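Local coordinates for protein enoyl-CoA hydratase/carnithine racemase (Magnetospirillum magneticum, PDB 4NEK) that probably acts as a delta(3)-delta(2)-enoyl-CoA isomerase of the crotonase-like enoyl-CoA hydratase/isomerase family, shifting the double bond of unsaturated fatty acyl-CoA substrates, at residues Ser2-Leu6 and Arg17-Pro21; Phe39-Asp45 and Ala86-Lys92; Val48-Leu54 and Lys92-Ala97. All coordinates share one frame; numbering follows the deposited sequence.

Contact 1: Ser2-Leu6 and Arg17-Pro21; sequences SELVL and RMNRP
N19 meets the opposing segment with both its backbone and its side chain, just beyond the point where strand 13-18 ends. Followed outward, its CB packs on two carbonyl oxygens at once, L4 O at 3.5 Å and E3 O at 3.6 Å. CG lies anti to the backbone N (chi1 -171°), which swings the amide toward segment 2-6, where CG has both E3 O and the CD1 methyl of L6 as neighbours. At the tip, ND2 donates to E3 O at 2.9 Å, approaching nearly head-on to the carbonyl with the oxygen a little out of the amide plane; the same nitrogen has L6 CD1 against it at 3.7 Å. The backbone N of N19 adds a bond to L4 O, 2.8 Å long and more bent, with the donor standing above the carbonyl plane. Two consecutive carbonyls of the N-terminal segment, those of E3 and L4, are thus taken up by one residue.

Further along, L6 and R17 form an antiparallel hydrogen-bonded pair, L6 N to R17 O and R17 N to L6 O, both nearly straight at 169°. V5 and M18, a selenomethionine, make the adjoining non-hydrogen-bonded pair, and V5 CA brings a C-H to R17 O. L4 CD2 touches N19 O at 3.6 Å and R20 CB at 4.2 Å. The guanidinium of R20 runs on to A26 O and D65, and that of R17 to G55 O and E183, while L4 and V5 also rest on helix 29-44. The arrangement is the open end of a beta hairpin, strands 5-10 and 13-18, at the antiparallel edge of the mixed sheet in this crotonase-like fold.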
loop_
_atom_site.group_PDB
_atom_site.type_symbol
_atom_site.label_atom_id
_atom_site.label_comp_id
_atom_site.label_asym_id
_atom_site.label_seq_id
_atom_site.Cartn_x
_atom_site.Cartn_y
_atom_site.Cartn_z
ATOM N N SER C 2 37.980 3.174 22.843
ATOM C CA SER C 2 37.863 1.996 21.936
ATOM C C SER C 2 37.881 2.343 20.468
ATOM O O SER C 2 37.448 3.418 20.126
ATOM C CB SER C 2 36.584 1.175 22.250
ATOM O OG SER C 2 35.406 1.964 22.110
ATOM N N GLU C 3 38.351 1.420 19.607
ATOM C CA GLU C 3 38.297 1.580 18.125
ATOM C C GLU C 3 37.007 0.914 17.589
ATOM O O GLU C 3 36.695 0.818 16.374
ATOM C CB GLU C 3 39.564 1.010 17.454
ATOM C CG GLU C 3 40.887 1.725 17.880
ATOM C CD GLU C 3 41.310 1.485 19.362
ATOM O OE1 GLU C 3 41.868 0.410 19.679
ATOM O OE2 GLU C 3 41.098 2.370 20.248
ATOM N N LEU C 4 36.229 0.513 18.562
ATOM C CA LEU C 4 34.924 -0.019 18.350
ATOM C C LEU C 4 33.874 1.026 17.974
ATOM O O LEU C 4 32.823 0.656 17.504
ATOM C CB LEU C 4 34.498 -0.723 19.604
ATOM C CG LEU C 4 35.348 -1.947 19.961
ATOM C CD1 LEU C 4 34.658 -2.697 21.103
ATOM C CD2 LEU C 4 35.582 -2.894 18.813
ATOM N N VAL C 5 34.176 2.311 18.159
ATOM C CA VAL C 5 33.312 3.381 17.716
ATOM C C VAL C 5 34.166 4.447 17.058
ATOM O O VAL C 5 35.083 4.922 17.675
ATOM C CB VAL C 5 32.589 4.025 18.912
ATOM C CG1 VAL C 5 31.879 5.309 18.506
ATOM C CG2 VAL C 5 31.615 3.052 19.527
ATOM N N LEU C 6 33.844 4.836 15.833
ATOM C CA LEU C 6 34.615 5.824 15.089
ATOM C C LEU C 6 33.773 7.045 14.951
ATOM O O LEU C 6 32.601 6.953 14.668
ATOM C CB LEU C 6 34.943 5.321 13.692
ATOM C CG LEU C 6 35.678 3.981 13.676
ATOM C CD1 LEU C 6 35.793 3.374 12.275
ATOM C CD2 LEU C 6 37.063 4.140 14.288
ATOM N N ARG C 17 30.161 5.917 13.837
ATOM C CA ARG C 17 30.058 4.619 13.230
ATOM C C ARG C 17 30.380 3.515 14.239
ATOM O O ARG C 17 31.395 3.571 14.911
ATOM C CB ARG C 17 31.020 4.493 12.062
ATOM C CG ARG C 17 30.848 3.142 11.395
ATOM C CD ARG C 17 31.915 2.859 10.367
ATOM N NE ARG C 17 31.907 3.751 9.224
ATOM C CZ ARG C 17 31.111 3.626 8.153
ATOM N NH1 ARG C 17 30.237 2.624 8.027
ATOM N NH2 ARG C 17 31.170 4.516 7.196
HETATM N N MSE C 18 29.500 2.524 14.356
HETATM C CA MSE C 18 29.760 1.376 15.201
HETATM C C MSE C 18 30.624 0.455 14.411
HETATM O O MSE C 18 30.373 0.201 13.238
HETATM C CB MSE C 18 28.483 0.702 15.609
HETATM C CG MSE C 18 27.670 1.664 16.482
HETATM SE SE MSE C 18 25.863 0.901 16.852
HETATM C CE MSE C 18 24.974 1.339 15.117
ATOM N N ASN C 19 31.648 -0.061 15.075
ATOM C CA ASN C 19 32.715 -0.763 14.402
ATOM C C ASN C 19 33.212 -1.997 15.155
ATOM O O ASN C 19 34.338 -2.066 15.577
ATOM C CB ASN C 19 33.859 0.201 14.193
ATOM C CG ASN C 19 34.947 -0.374 13.297
ATOM O OD1 ASN C 19 34.669 -1.051 12.319
ATOM N ND2 ASN C 19 36.178 -0.097 13.628
ATOM N N ARG C 20 32.329 -2.973 15.295
ATOM C CA ARG C 20 32.643 -4.273 15.813
ATOM C C ARG C 20 32.063 -5.282 14.828
ATOM O O ARG C 20 31.195 -6.077 15.160
ATOM C CB ARG C 20 32.033 -4.403 17.205
ATOM C CG ARG C 20 32.486 -5.617 17.975
ATOM C CD ARG C 20 31.794 -5.664 19.327
ATOM N NE ARG C 20 32.266 -6.791 20.127
ATOM C CZ ARG C 20 31.522 -7.515 20.974
ATOM N NH1 ARG C 20 30.232 -7.286 21.160
ATOM N NH2 ARG C 20 32.067 -8.516 21.611
ATOM N N PRO C 21 32.515 -5.215 13.596
ATOM C CA PRO C 21 31.792 -5.913 12.542
ATOM C C PRO C 21 31.785 -7.405 12.715
ATOM O O PRO C 21 30.842 -8.058 12.258
ATOM C CB PRO C 21 32.552 -5.542 11.265
ATOM C CG PRO C 21 33.864 -5.031 11.734
ATOM C CD PRO C 21 33.621 -4.409 13.075
#

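Contact 2: Phe39-Asp45 and Ala86-Lys92; sequences FAKGEAD and AVAGARK
This is a partly buried contact between the C-terminal end of helix 29-44 and the end of helix 79-88 with the loop after it, joined by polar bonds to backbone N-H and carbonyl groups beside a small apolar patch. The E43 chain, bent at chi2 (-80°), lays its carboxylate against two successive backbone N-H groups. OE1 accepts from R91 N at 2.9 Å, on its syn side but 34° out of the carboxylate plane, and OE2 takes K92 N at 3.0 Å with its syn lone pair. Both helices precede parallel strands of the crotonase-like core, 50-54 and 94-98, and the bonds fix the turn leading into the second. K92 runs back extended alongside the last helical turn, its CG at 3.4 Å from E43 OE2. Its NZ donates to G42 O at 2.9 Å in the carbonyl plane and more weakly to E43 O, two carbonyls of that turn, which share the ammonium with V48 O of the following loop. One turn back along helix 29-44, V87 CG2 sits over one face of the F39 ring, 4.0 Å from its centroid, in a CH-pi contact. A90 CB meets the ring edge, and A86 CB packs on F39 CB at 4.2 Å.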
loop_
_atom_site.group_PDB
_atom_site.type_symbol
_atom_site.label_atom_id
_atom_site.label_comp_id
_atom_site.label_asym_id
_atom_site.label_seq_id
_atom_site.Cartn_x
_atom_site.Cartn_y
_atom_site.Cartn_z
ATOM N N PHE C 39 27.974 11.866 21.200
ATOM C CA PHE C 39 26.836 12.762 21.212
ATOM C C PHE C 39 27.059 13.985 22.042
ATOM O O PHE C 39 26.698 15.061 21.640
ATOM C CB PHE C 39 25.550 12.044 21.637
ATOM C CG PHE C 39 24.889 11.378 20.487
ATOM C CD1 PHE C 39 25.395 10.170 19.987
ATOM C CD2 PHE C 39 23.871 11.998 19.813
ATOM C CE1 PHE C 39 24.848 9.566 18.872
ATOM C CE2 PHE C 39 23.303 11.397 18.699
ATOM C CZ PHE C 39 23.802 10.187 18.222
ATOM N N ALA C 40 27.684 13.840 23.203
ATOM C CA ALA C 40 27.962 14.994 24.064
ATOM C C ALA C 40 28.917 15.956 23.352
ATOM O O ALA C 40 28.704 17.159 23.314
ATOM C CB ALA C 40 28.545 14.539 25.389
ATOM N N LYS C 41 29.933 15.422 22.714
ATOM C CA LYS C 41 30.834 16.280 21.984
ATOM C C LYS C 41 30.102 17.013 20.845
ATOM O O LYS C 41 30.186 18.237 20.718
ATOM C CB LYS C 41 32.015 15.456 21.486
ATOM C CG LYS C 41 32.698 16.107 20.299
ATOM C CD LYS C 41 33.697 15.255 19.496
ATOM C CE LYS C 41 33.659 15.505 17.967
ATOM N NZ LYS C 41 33.454 16.921 17.525
ATOM N N GLY C 42 29.356 16.261 20.033
ATOM C CA GLY C 42 28.682 16.836 18.898
ATOM C C GLY C 42 27.681 17.871 19.332
ATOM O O GLY C 42 27.538 18.907 18.709
ATOM N N GLU C 43 26.979 17.606 20.414
ATOM C CA GLU C 43 25.960 18.548 20.896
ATOM C C GLU C 43 26.560 19.874 21.300
ATOM O O GLU C 43 25.929 20.896 21.084
ATOM C CB GLU C 43 25.161 17.968 22.057
ATOM C CG GLU C 43 24.080 16.987 21.608
ATOM C CD GLU C 43 22.820 17.685 21.101
ATOM O OE1 GLU C 43 22.036 18.227 21.929
ATOM O OE2 GLU C 43 22.597 17.686 19.873
ATOM N N ALA C 44 27.783 19.846 21.828
ATOM C CA ALA C 44 28.505 21.057 22.260
ATOM C C ALA C 44 29.358 21.699 21.171
ATOM O O ALA C 44 29.690 22.866 21.267
ATOM C CB ALA C 44 29.386 20.730 23.436
ATOM N N ASP C 45 29.651 20.968 20.103
ATOM C CA ASP C 45 30.527 21.477 19.048
ATOM C C ASP C 45 29.798 22.360 18.046
ATOM O O ASP C 45 28.901 21.928 17.296
ATOM C CB ASP C 45 31.156 20.293 18.320
ATOM C CG ASP C 45 32.208 20.698 17.282
ATOM O OD1 ASP C 45 32.330 21.912 16.954
ATOM O OD2 ASP C 45 32.897 19.760 16.781
ATOM N N ALA C 86 21.025 10.294 25.837
ATOM C CA ALA C 86 21.759 11.221 24.996
ATOM C C ALA C 86 21.115 11.395 23.630
ATOM O O ALA C 86 21.058 12.499 23.113
ATOM C CB ALA C 86 23.205 10.768 24.818
ATOM N N VAL C 87 20.654 10.308 23.022
ATOM C CA VAL C 87 20.033 10.401 21.707
ATOM C C VAL C 87 18.619 10.936 21.799
ATOM O O VAL C 87 18.230 11.795 21.024
ATOM C CB VAL C 87 20.003 9.052 21.000
ATOM C CG1 VAL C 87 19.329 9.196 19.654
ATOM C CG2 VAL C 87 21.421 8.550 20.812
ATOM N N ALA C 88 17.843 10.418 22.728
ATOM C CA ALA C 88 16.488 10.889 22.918
ATOM C C ALA C 88 16.449 12.380 23.188
ATOM O O ALA C 88 15.559 13.045 22.716
ATOM C CB ALA C 88 15.825 10.151 24.051
ATOM N N GLY C 89 17.417 12.897 23.937
ATOM C CA GLY C 89 17.469 14.322 24.257
ATOM C C GLY C 89 18.301 15.184 23.305
ATOM O O GLY C 89 18.424 16.396 23.512
ATOM N N ALA C 90 18.870 14.607 22.250
ATOM C CA ALA C 90 19.717 15.406 21.361
ATOM C C ALA C 90 18.944 16.511 20.693
ATOM O O ALA C 90 17.904 16.264 20.079
ATOM C CB ALA C 90 20.364 14.534 20.308
ATOM N N ARG C 91 19.456 17.730 20.797
ATOM C CA ARG C 91 18.800 18.901 20.212
ATOM C C ARG C 91 19.027 18.970 18.712
ATOM O O ARG C 91 18.176 19.423 17.956
ATOM C CB ARG C 91 19.290 20.169 20.909
ATOM C CG ARG C 91 18.964 20.215 22.410
ATOM C CD ARG C 91 17.575 20.800 22.744
ATOM N NE ARG C 91 17.262 22.111 22.127
ATOM C CZ ARG C 91 16.259 22.944 22.462
ATOM N NH1 ARG C 91 16.105 24.075 21.782
ATOM N NH2 ARG C 91 15.415 22.679 23.461
ATOM N N LYS C 92 20.173 18.509 18.268
ATOM C CA LYS C 92 20.483 18.512 16.848
ATOM C C LYS C 92 19.914 17.277 16.152
ATOM O O LYS C 92 19.673 16.266 16.768
ATOM C CB LYS C 92 21.999 18.590 16.614
ATOM C CG LYS C 92 22.631 19.823 17.228
ATOM C CD LYS C 92 24.165 19.902 17.048
ATOM C CE LYS C 92 24.718 21.108 17.797
ATOM N NZ LYS C 92 26.177 21.241 17.680
#

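Contact 3: Val48-Leu54 and Lys92-Ala97; sequences VNVFLIL and KPVVAA
Strands 50-54 and 94-98 are parallel neighbours in the core sheet of the crotonase-like fold, and this buried contact is where they pair. The short segments run 20° apart, with F51 opposite V94, L52 opposite V95 and I53 opposite A96. Backbone bonds zigzag between them: F51 N to P93 O at 2.9 Å and nearly straight, V95 N to F51 O, I53 N to V95 O, and A97 N to I53 O, the longest at 3.1 Å. C-H groups of V50, V94, L52 and A96 approach the same four acceptor oxygens, so each carbonyl meets both an N-H and a CA-H.

F51, I53, V94 and A96 project from one face of the sheet. The I53 chain turns beside its own backbone N (chi1 -54°) and reaches across so that CD1 presses on V94 CG1 at 3.5 Å, the two side chains lying obliquely. V94 CG2 touches F51 CD2, and the F51 ring presents its edge to P93 O; its stacking partner is F39 of helix 29-44. On the other face, L52 CD1 packs against V95 CG1 at 3.9 Å and V50 CG1 against V95 CG2, a layer continued by L193 and A186 of helix 179-194. L54 CD2 meets A97 CB at 3.7 Å at the far end.

Before the strands begin, P93 CD lies against N49 O, and its ring also packs on M157 of another subunit. In the loop before strand 50-54, V48 O is shared between R198 and K92: K92 NZ donates to this oxygen at 2.7 Å, tilted 26° from the carbonyl plane.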
loop_
_atom_site.group_PDB
_atom_site.type_symbol
_atom_site.label_atom_id
_atom_site.label_comp_id
_atom_site.label_asym_id
_atom_site.label_seq_id
_atom_site.Cartn_x
_atom_site.Cartn_y
_atom_site.Cartn_z
ATOM N N VAL C 48 29.361 21.344 14.341
ATOM C CA VAL C 48 28.439 20.254 14.056
ATOM C C VAL C 48 26.976 20.710 14.013
ATOM O O VAL C 48 26.479 21.299 14.964
ATOM C CB VAL C 48 28.550 19.206 15.124
ATOM C CG1 VAL C 48 27.468 18.153 14.940
ATOM C CG2 VAL C 48 29.913 18.578 15.049
ATOM N N ASN C 49 26.320 20.431 12.900
ATOM C CA ASN C 49 24.921 20.718 12.748
ATOM C C ASN C 49 24.028 19.500 12.810
ATOM O O ASN C 49 22.872 19.631 13.199
ATOM C CB ASN C 49 24.682 21.374 11.406
ATOM C CG ASN C 49 25.229 22.786 11.347
ATOM O OD1 ASN C 49 25.739 23.322 12.325
ATOM N ND2 ASN C 49 25.059 23.408 10.220
ATOM N N VAL C 50 24.564 18.334 12.447
ATOM C CA VAL C 50 23.768 17.139 12.308
ATOM C C VAL C 50 24.624 15.939 12.664
ATOM O O VAL C 50 25.801 15.933 12.349
ATOM C CB VAL C 50 23.323 17.004 10.844
ATOM C CG1 VAL C 50 22.534 15.733 10.605
ATOM C CG2 VAL C 50 22.471 18.184 10.467
ATOM N N PHE C 51 24.004 14.896 13.218
ATOM C CA PHE C 51 24.643 13.585 13.395
ATOM C C PHE C 51 24.225 12.598 12.340
ATOM O O PHE C 51 23.081 12.573 11.920
ATOM C CB PHE C 51 24.234 12.968 14.712
ATOM C CG PHE C 51 24.717 13.723 15.924
ATOM C CD1 PHE C 51 25.939 13.440 16.463
ATOM C CD2 PHE C 51 23.908 14.659 16.547
ATOM C CE1 PHE C 51 26.385 14.121 17.587
ATOM C CE2 PHE C 51 24.335 15.330 17.670
ATOM C CZ PHE C 51 25.582 15.087 18.183
ATOM N N LEU C 52 25.154 11.738 11.983
ATOM C CA LEU C 52 24.850 10.616 11.130
ATOM C C LEU C 52 25.390 9.324 11.755
ATOM O O LEU C 52 26.578 9.167 11.915
ATOM C CB LEU C 52 25.485 10.820 9.778
ATOM C CG LEU C 52 25.472 9.606 8.857
ATOM C CD1 LEU C 52 24.045 9.214 8.556
ATOM C CD2 LEU C 52 26.157 9.923 7.556
ATOM N N ILE C 53 24.496 8.406 12.097
ATOM C CA ILE C 53 24.873 7.165 12.737
ATOM C C ILE C 53 24.865 6.028 11.772
ATOM O O ILE C 53 23.867 5.796 11.121
ATOM C CB ILE C 53 23.868 6.761 13.792
ATOM C CG1 ILE C 53 23.655 7.880 14.769
ATOM C CG2 ILE C 53 24.341 5.553 14.580
ATOM C CD1 ILE C 53 22.393 7.623 15.551
ATOM N N LEU C 54 25.968 5.299 11.752
ATOM C CA LEU C 54 26.198 4.217 10.797
ATOM C C LEU C 54 26.655 2.955 11.505
ATOM O O LEU C 54 27.152 3.006 12.628
ATOM C CB LEU C 54 27.337 4.584 9.842
ATOM C CG LEU C 54 27.115 5.884 9.083
ATOM C CD1 LEU C 54 28.315 6.228 8.199
ATOM C CD2 LEU C 54 25.874 5.790 8.237
ATOM N N LYS C 92 20.173 18.509 18.268
ATOM C CA LYS C 92 20.483 18.512 16.848
ATOM C C LYS C 92 19.914 17.277 16.152
ATOM O O LYS C 92 19.673 16.266 16.768
ATOM C CB LYS C 92 21.999 18.590 16.614
ATOM C CG LYS C 92 22.631 19.823 17.228
ATOM C CD LYS C 92 24.165 19.902 17.048
ATOM C CE LYS C 92 24.718 21.108 17.797
ATOM N NZ LYS C 92 26.177 21.241 17.680
ATOM N N PRO C 93 19.713 17.376 14.862
ATOM C CA PRO C 93 19.133 16.286 14.108
ATOM C C PRO C 93 20.032 15.093 14.011
ATOM O O PRO C 93 21.252 15.231 14.035
ATOM C CB PRO C 93 18.956 16.860 12.692
ATOM C CG PRO C 93 19.065 18.338 12.837
ATOM C CD PRO C 93 19.930 18.581 14.036
ATOM N N VAL C 94 19.399 13.936 13.853
ATOM C CA VAL C 94 20.084 12.657 13.852
ATOM C C VAL C 94 19.542 11.817 12.695
ATOM O O VAL C 94 18.358 11.606 12.578
ATOM C CB VAL C 94 19.808 11.922 15.162
ATOM C CG1 VAL C 94 20.487 10.575 15.179
ATOM C CG2 VAL C 94 20.244 12.757 16.365
ATOM N N VAL C 95 20.436 11.399 11.820
ATOM C CA VAL C 95 20.086 10.577 10.679
ATOM C C VAL C 95 20.754 9.238 10.864
ATOM O O VAL C 95 21.883 9.193 11.324
ATOM C CB VAL C 95 20.657 11.205 9.399
ATOM C CG1 VAL C 95 20.368 10.320 8.175
ATOM C CG2 VAL C 95 20.087 12.601 9.201
ATOM N N ALA C 96 20.063 8.163 10.556
ATOM C CA ALA C 96 20.657 6.846 10.667
ATOM C C ALA C 96 20.542 6.073 9.377
ATOM O O ALA C 96 19.605 6.264 8.640
ATOM C CB ALA C 96 19.973 6.078 11.752
ATOM N N ALA C 97 21.520 5.216 9.118
ATOM C CA ALA C 97 21.476 4.355 7.973
ATOM C C ALA C 97 21.646 2.968 8.491
ATOM O O ALA C 97 22.686 2.649 9.053
ATOM C CB ALA C 97 22.610 4.698 7.021
#

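Overall arrangement
Contacts 1 and 3 belong to one sheet, since strand 13-18 lies between strands 5-10 and 50-54: their centres are 16 Å apart, and M18 N probably donates to L54 O at 3.0 Å. Contact 2 sits about 10 Å, centre to centre, from contact 3 and shares K92 with it; F51 CZ reaches G42 CA at 3.6 Å, placing the end of helix 29-44 over the F51 side of the sheet. The segments of contacts 2 and 3 alternate along the chain, as two helix-then-strand units pair both helix ends and strands. Contact 1 closes earlier and stays about 8 Å from contact 2 at the nearest atoms.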